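Local coordinates for protein beta-lactamase (Nostoc sp., PDB 6NHS) that probably hydrolyses the beta-lactam ring of penicillin-type antibiotics, as a class D serine beta-lactamase of the penicillin-binding transpeptidase fold, at residues 114-117 / 118-121; 130-134 / 135-139; 182-185 / 186-189. All coordinates share one frame; numbering follows the deposited sequence.

Interaction 1: residues 114-117 / 118-121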
# COMPACT_ATOMS: atom_id res chain seq x y z
N TRP A 114 4.65 10.74 -9.98
CA TRP A 114 4.28 11.21 -11.32
C TRP A 114 3.98 10.04 -12.26
O TRP A 114 3.10 10.15 -13.11
CB TRP A 114 5.36 12.12 -11.90
CG TRP A 114 6.67 11.46 -12.27
CD1 TRP A 114 7.84 11.52 -11.57
CD2 TRP A 114 6.95 10.67 -13.44
NE1 TRP A 114 8.83 10.81 -12.22
CE2 TRP A 114 8.31 10.28 -13.37
CE3 TRP A 114 6.19 10.26 -14.54
CZ2 TRP A 114 8.91 9.49 -14.35
CZ3 TRP A 114 6.79 9.47 -15.52
CH2 TRP A 114 8.14 9.10 -15.41
N PHE A 115 4.71 8.93 -12.12
CA PHE A 115 4.45 7.74 -12.92
C PHE A 115 3.01 7.25 -12.73
O PHE A 115 2.28 6.99 -13.69
CB PHE A 115 5.46 6.65 -12.55
CG PHE A 115 5.39 5.40 -13.40
CD1 PHE A 115 4.49 4.38 -13.12
CD2 PHE A 115 6.27 5.23 -14.46
CE1 PHE A 115 4.45 3.23 -13.90
CE2 PHE A 115 6.24 4.08 -15.24
CZ PHE A 115 5.33 3.08 -14.96
N TYR A 116 2.58 7.17 -11.47
CA TYR A 116 1.24 6.68 -11.19
C TYR A 116 0.16 7.70 -11.50
O TYR A 116 -0.99 7.33 -11.73
CB TYR A 116 1.17 6.22 -9.73
CG TYR A 116 1.76 4.85 -9.57
CD1 TYR A 116 0.95 3.73 -9.63
CD2 TYR A 116 3.13 4.67 -9.40
CE1 TYR A 116 1.48 2.46 -9.50
CE2 TYR A 116 3.67 3.40 -9.27
CZ TYR A 116 2.83 2.31 -9.32
OH TYR A 116 3.35 1.04 -9.18
N GLN A 117 0.51 8.99 -11.54
CA GLN A 117 -0.46 9.98 -12.01
C GLN A 117 -0.73 9.82 -13.50
O GLN A 117 -1.87 9.98 -13.95
CB GLN A 117 0.03 11.39 -11.69
CG GLN A 117 -0.04 11.73 -10.20
CD GLN A 117 0.53 13.09 -9.90
OE1 GLN A 117 1.66 13.41 -10.29
NE2 GLN A 117 -0.24 13.93 -9.22
N VAL A 118 0.30 9.49 -14.29
CA VAL A 118 0.08 9.18 -15.70
C VAL A 118 -0.85 7.97 -15.83
O VAL A 118 -1.80 7.98 -16.62
CB VAL A 118 1.41 8.94 -16.43
CG1 VAL A 118 1.16 8.49 -17.88
CG2 VAL A 118 2.29 10.18 -16.40
N LEU A 119 -0.58 6.92 -15.05
CA LEU A 119 -1.40 5.72 -15.13
C LEU A 119 -2.86 6.04 -14.84
O LEU A 119 -3.76 5.58 -15.56
CB LEU A 119 -0.89 4.66 -14.15
CG LEU A 119 0.52 4.09 -14.38
CD1 LEU A 119 0.80 3.00 -13.36
CD2 LEU A 119 0.68 3.55 -15.80
N ALA A 120 -3.11 6.84 -13.80
CA ALA A 120 -4.49 7.17 -13.42
C ALA A 120 -5.19 7.97 -14.51
O ALA A 120 -6.37 7.72 -14.80
CB ALA A 120 -4.50 7.94 -12.10
N ARG A 121 -4.49 8.93 -15.12
CA ARG A 121 -5.09 9.71 -16.20
C ARG A 121 -5.45 8.82 -17.38
O ARG A 121 -6.52 8.97 -17.98
CB ARG A 121 -4.14 10.82 -16.66
CG ARG A 121 -3.88 11.91 -15.64
CD ARG A 121 -2.93 13.00 -16.20
NE ARG A 121 -2.35 13.76 -15.10
CZ ARG A 121 -1.07 13.76 -14.76
NH1 ARG A 121 -0.18 13.07 -15.47
NH2 ARG A 121 -0.68 14.47 -13.71
O HOH W 1 2.75 12.79 -14.41
O HOH W 2 1.97 14.77 -12.62
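The carbonyl oxygen of Trp-114 is gripped twice: Val-118 N donates to it over 3.1 Å, and water 1 donates to it over 3.0 Å. The same water accepts from NH1 of Arg-121, so the arginine reaches back one turn further than its own backbone bond to Gln-117 O. A second water repeats the pattern at the other nitrogen, standing 2.7 Å from Gln-117 OE1 and 2.9 Å from Arg-121 NH2. Both waters lie at the edge of the guanidinium, in its plane, whereas Gln-117 O sits above one face and Gln-117 CB comes within 3.8 Å of NH2. The arginine chain runs extended from CG to NE and then turns its flat end back along the helix; a salt bridge from NH2 pairs the charge with Asp-149, whose O also takes the amide NE2 of Gln-117. The backbone bonds, Val-118 N to Trp-114 O through Arg-121 N to Gln-117 O, follow the i to i+4 pattern of helix 113-123, in the all-helical part of the penicillin-binding fold. The other side is largely apolar. CD1 of Leu-119 sits in the corner formed by two rings, 3.7 Å from Phe-115 CE1 and 3.8 Å from Tyr-116 CD1, and makes an off-centre CH-pi contact with the tyrosine, 4.2 Å from the ring centroid. Phe-115 chi1, -174°, carries its ring out from the helix with a slight lean toward the next turn, and Leu-86 packs on both Phe-115 and Leu-119. Tyr-116 OH is hydrogen-bonded to Ser-70 OG, tying this helix to helix 65-76.

Interaction 2: residues 130-134 / 135-139; sequences KFIKQ and VGYGN
Ile-132 and Tyr-137 meet at a slant where helix 125-135 runs out: CD1 of the isoleucine stands 4.0 Å from Tyr-137 CB and 4.1 Å from its CD1, touching the root of the tyrosine and one shoulder of the ring. The tyrosine CG is anti to its own backbone N (chi1 -175°), which carries the ring out across the helix end, into an aromatic cluster with edge-to-face partners Phe-65 and Phe-167 and with Phe-68, whose plane meets it at about 45°. Val-135 faces the same core, its CG2 3.3 Å from Phe-131 O, while its side chain also rests on Phe-68 and Phe-167. The backbone between Ile-132 and Tyr-137 forms a Schellman motif, which brings the tyrosine back beside the isoleucine. Tyr-137 N donates to Ile-132 O over 3.0 Å, in the carbonyl plane; Ile-132 O takes this bond and a weak one from Gly-136 N, which also makes a weak bond to Lys-133 O at 3.3 Å. Gly-136, without a side chain, is the C-prime residue and takes the positive phi of 76°. The apolar contact lies directly beside the doubly used oxygen, so the end of the helix is closed by backbone bonds and hydrophobic cover together.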
# COMPACT_ATOMS: atom_id res chain seq x y z
N LYS A 130 -15.20 2.33 -11.90
CA LYS A 130 -15.72 0.97 -12.03
C LYS A 130 -14.87 -0.02 -11.24
O LYS A 130 -15.40 -0.85 -10.50
CB LYS A 130 -15.78 0.56 -13.51
CG LYS A 130 -16.90 1.22 -14.30
CD LYS A 130 -17.10 0.54 -15.64
CE LYS A 130 -17.85 1.44 -16.61
NZ LYS A 130 -19.04 2.06 -15.97
N PHE A 131 -13.54 0.06 -11.38
CA PHE A 131 -12.68 -0.87 -10.66
C PHE A 131 -12.73 -0.63 -9.16
O PHE A 131 -12.73 -1.59 -8.38
CB PHE A 131 -11.24 -0.76 -11.17
CG PHE A 131 -10.97 -1.62 -12.38
CD1 PHE A 131 -10.63 -2.96 -12.24
CD2 PHE A 131 -11.05 -1.08 -13.66
CE1 PHE A 131 -10.38 -3.75 -13.35
CE2 PHE A 131 -10.80 -1.87 -14.78
CZ PHE A 131 -10.47 -3.20 -14.63
N ILE A 132 -12.77 0.63 -8.74
CA ILE A 132 -12.87 0.96 -7.31
C ILE A 132 -14.10 0.29 -6.70
O ILE A 132 -14.03 -0.32 -5.63
CB ILE A 132 -12.90 2.48 -7.11
CG1 ILE A 132 -11.51 3.10 -7.35
CG2 ILE A 132 -13.40 2.83 -5.72
CD1 ILE A 132 -10.54 2.94 -6.18
N LYS A 133 -15.24 0.40 -7.38
CA LYS A 133 -16.47 -0.14 -6.83
C LYS A 133 -16.54 -1.66 -6.97
O LYS A 133 -17.05 -2.34 -6.08
CB LYS A 133 -17.67 0.53 -7.50
CG LYS A 133 -17.79 2.01 -7.17
CD LYS A 133 -19.05 2.63 -7.73
CE LYS A 133 -19.23 4.05 -7.22
NZ LYS A 133 -20.50 4.69 -7.71
N GLN A 134 -16.02 -2.21 -8.07
CA GLN A 134 -16.01 -3.66 -8.24
C GLN A 134 -15.13 -4.32 -7.18
O GLN A 134 -15.51 -5.35 -6.60
CB GLN A 134 -15.54 -4.01 -9.65
CG GLN A 134 -15.87 -5.42 -10.10
CD GLN A 134 -15.63 -5.61 -11.59
OE1 GLN A 134 -15.98 -6.64 -12.16
NE2 GLN A 134 -15.04 -4.61 -12.23
N VAL A 135 -13.96 -3.75 -6.92
CA VAL A 135 -13.06 -4.26 -5.89
C VAL A 135 -13.58 -3.94 -4.49
O VAL A 135 -13.31 -4.67 -3.53
CB VAL A 135 -11.64 -3.70 -6.12
CG1 VAL A 135 -10.72 -4.00 -4.94
CG2 VAL A 135 -11.05 -4.27 -7.41
N GLY A 136 -14.33 -2.85 -4.35
CA GLY A 136 -14.74 -2.40 -3.03
C GLY A 136 -13.62 -1.72 -2.26
O GLY A 136 -13.49 -1.95 -1.05
N TYR A 137 -12.83 -0.88 -2.93
CA TYR A 137 -11.60 -0.35 -2.33
C TYR A 137 -11.92 0.85 -1.44
O TYR A 137 -12.39 1.88 -1.94
CB TYR A 137 -10.61 0.04 -3.42
CG TYR A 137 -9.27 0.49 -2.88
CD1 TYR A 137 -9.04 1.83 -2.56
CD2 TYR A 137 -8.24 -0.42 -2.67
CE1 TYR A 137 -7.83 2.25 -2.05
CE2 TYR A 137 -7.01 -0.01 -2.16
CZ TYR A 137 -6.81 1.34 -1.86
OH TYR A 137 -5.61 1.77 -1.35
N GLY A 138 -11.62 0.74 -0.15
CA GLY A 138 -11.73 1.89 0.75
C GLY A 138 -13.13 2.46 0.81
O GLY A 138 -14.13 1.72 0.81
N ASN A 139 -13.23 3.79 0.86
CA ASN A 139 -14.52 4.48 0.90
C ASN A 139 -15.11 4.72 -0.48
O ASN A 139 -16.10 5.45 -0.59
CB ASN A 139 -14.40 5.80 1.68
CG ASN A 139 -13.64 6.89 0.91
OD1 ASN A 139 -13.06 6.64 -0.14
ND2 ASN A 139 -13.62 8.10 1.46

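Interaction 3: residues 182-185 / 186-189; sequences TLDL and VQDI. With FMT (formic acid), chain I.
Two side-chain oxygens, Asp-184 OD1 and Gln-187 OE1, lie 4.4 Å from each other and are joined through one water that donates a hydrogen to each. Water 3 lies 2.9 Å from the aspartate oxygen and 2.7 Å from the amide oxygen, so both of its hydrogens are spent on this bridge. Gln-187 lies back along the preceding turn, extended beyond CG, with chi1 -71° placing CG 3.2 Å from Leu-183 O. That carbonyl takes its own bond from Gln-187 N, 2.9 Å long and nearly straight in line with the C=O. Asp-184 OD1 has a further donor in Gln-180 NE2, which would help fix the carboxylate against the helix. Two residues further on than Leu-183, Leu-185 O receives Ile-189 N over 3.1 Å and, weakly, Asp-188 N, while CG2 of Ile-189 closes on the same oxygen at 3.3 Å. Asp-188 carries its carboxylate away from this turn to a salt bridge with Arg-105. Near the start of the segment Thr-182 OG1 sits 2.8 Å from O1 of a formic acid molecule, probably from the crystallisation liquor; Glu-75 and Ser-179 are hydrogen-bonded to the hydroxyl, and Ser-179 and Arg-181 hold the formic acid. In this way helix 180-189 lies against helix 65-76 through Thr-182 and Val-186 on Leu-71, and against helix 161-172 through Leu-183 on Leu-171, while Ile-189 reaches helix 104-110 just before the chain enters strand 191-194 at the edge of the sheet.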
# COMPACT_ATOMS: atom_id res chain seq x y z
N THR A 182 -1.77 -10.23 -14.47
CA THR A 182 -1.76 -8.99 -13.70
C THR A 182 -1.35 -9.26 -12.25
O THR A 182 -0.51 -8.54 -11.69
CB THR A 182 -3.13 -8.32 -13.74
OG1 THR A 182 -3.45 -7.96 -15.09
CG2 THR A 182 -3.15 -7.07 -12.86
N LEU A 183 -1.92 -10.29 -11.64
CA LEU A 183 -1.57 -10.63 -10.26
C LEU A 183 -0.10 -10.97 -10.13
O LEU A 183 0.58 -10.52 -9.20
CB LEU A 183 -2.42 -11.81 -9.77
CG LEU A 183 -3.94 -11.68 -9.81
CD1 LEU A 183 -4.59 -12.95 -9.28
CD2 LEU A 183 -4.39 -10.46 -9.03
N ASP A 184 0.41 -11.81 -11.04
CA ASP A 184 1.81 -12.21 -10.99
C ASP A 184 2.74 -11.01 -11.05
O ASP A 184 3.73 -10.93 -10.31
CB ASP A 184 2.14 -13.17 -12.14
CG ASP A 184 1.53 -14.55 -11.96
OD1 ASP A 184 1.05 -14.87 -10.85
OD2 ASP A 184 1.53 -15.32 -12.94
N LEU A 185 2.44 -10.05 -11.94
CA LEU A 185 3.33 -8.90 -12.08
C LEU A 185 3.30 -8.03 -10.84
O LEU A 185 4.35 -7.61 -10.33
CB LEU A 185 2.94 -8.09 -13.33
CG LEU A 185 3.16 -8.79 -14.67
CD1 LEU A 185 2.58 -7.97 -15.81
CD2 LEU A 185 4.64 -9.06 -14.89
N VAL A 186 2.10 -7.75 -10.31
CA VAL A 186 2.01 -6.85 -9.16
C VAL A 186 2.59 -7.50 -7.92
O VAL A 186 3.29 -6.85 -7.13
CB VAL A 186 0.56 -6.40 -8.95
CG1 VAL A 186 0.43 -5.61 -7.66
CG2 VAL A 186 0.09 -5.56 -10.16
N GLN A 187 2.32 -8.79 -7.71
CA GLN A 187 2.90 -9.47 -6.55
C GLN A 187 4.42 -9.48 -6.62
O GLN A 187 5.08 -9.43 -5.58
CB GLN A 187 2.33 -10.89 -6.44
CG GLN A 187 0.85 -10.88 -6.01
CD GLN A 187 0.21 -12.25 -6.02
OE1 GLN A 187 0.44 -13.06 -6.92
NE2 GLN A 187 -0.63 -12.51 -5.02
N ASP A 188 4.99 -9.50 -7.83
CA ASP A 188 6.44 -9.50 -7.93
C ASP A 188 7.03 -8.13 -7.59
O ASP A 188 8.05 -8.06 -6.89
CB ASP A 188 6.88 -9.93 -9.33
CG ASP A 188 8.37 -10.18 -9.41
OD1 ASP A 188 8.84 -11.17 -8.81
OD2 ASP A 188 9.08 -9.39 -10.06
N ILE A 189 6.42 -7.04 -8.08
CA ILE A 189 6.99 -5.73 -7.80
C ILE A 189 6.76 -5.31 -6.35
O ILE A 189 7.43 -4.40 -5.86
CB ILE A 189 6.44 -4.63 -8.74
CG1 ILE A 189 5.02 -4.22 -8.35
CG2 ILE A 189 6.52 -5.07 -10.22
CD1 ILE A 189 4.44 -3.12 -9.26
C FMT I . -3.22 -8.26 -18.35
O1 FMT I . -2.23 -8.35 -17.63
O2 FMT I . -4.06 -9.15 -18.51
O HOH W 3 2.25 -14.65 -8.24

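Interactions 1, 2 and 3 come in that order along the chain: the first on helix 113-123, the second at the end of helix 125-135, running into the following loop, and the third on helix 180-189, which leads into strand 191-194 of the six-stranded antiparallel sheet. Their centres are spaced almost evenly, about 18 to 19 Å apart, and none touches another, although nearest atoms of interactions 1 and 3 come to about 4 Å. What connects these two helical contacts and a helix end is helix 65-76, which all three reach. Interaction 1 touches the residues of its probable SxxK motif, interaction 3 comes near them, and interaction 2 packs on the helix by apolar side chains.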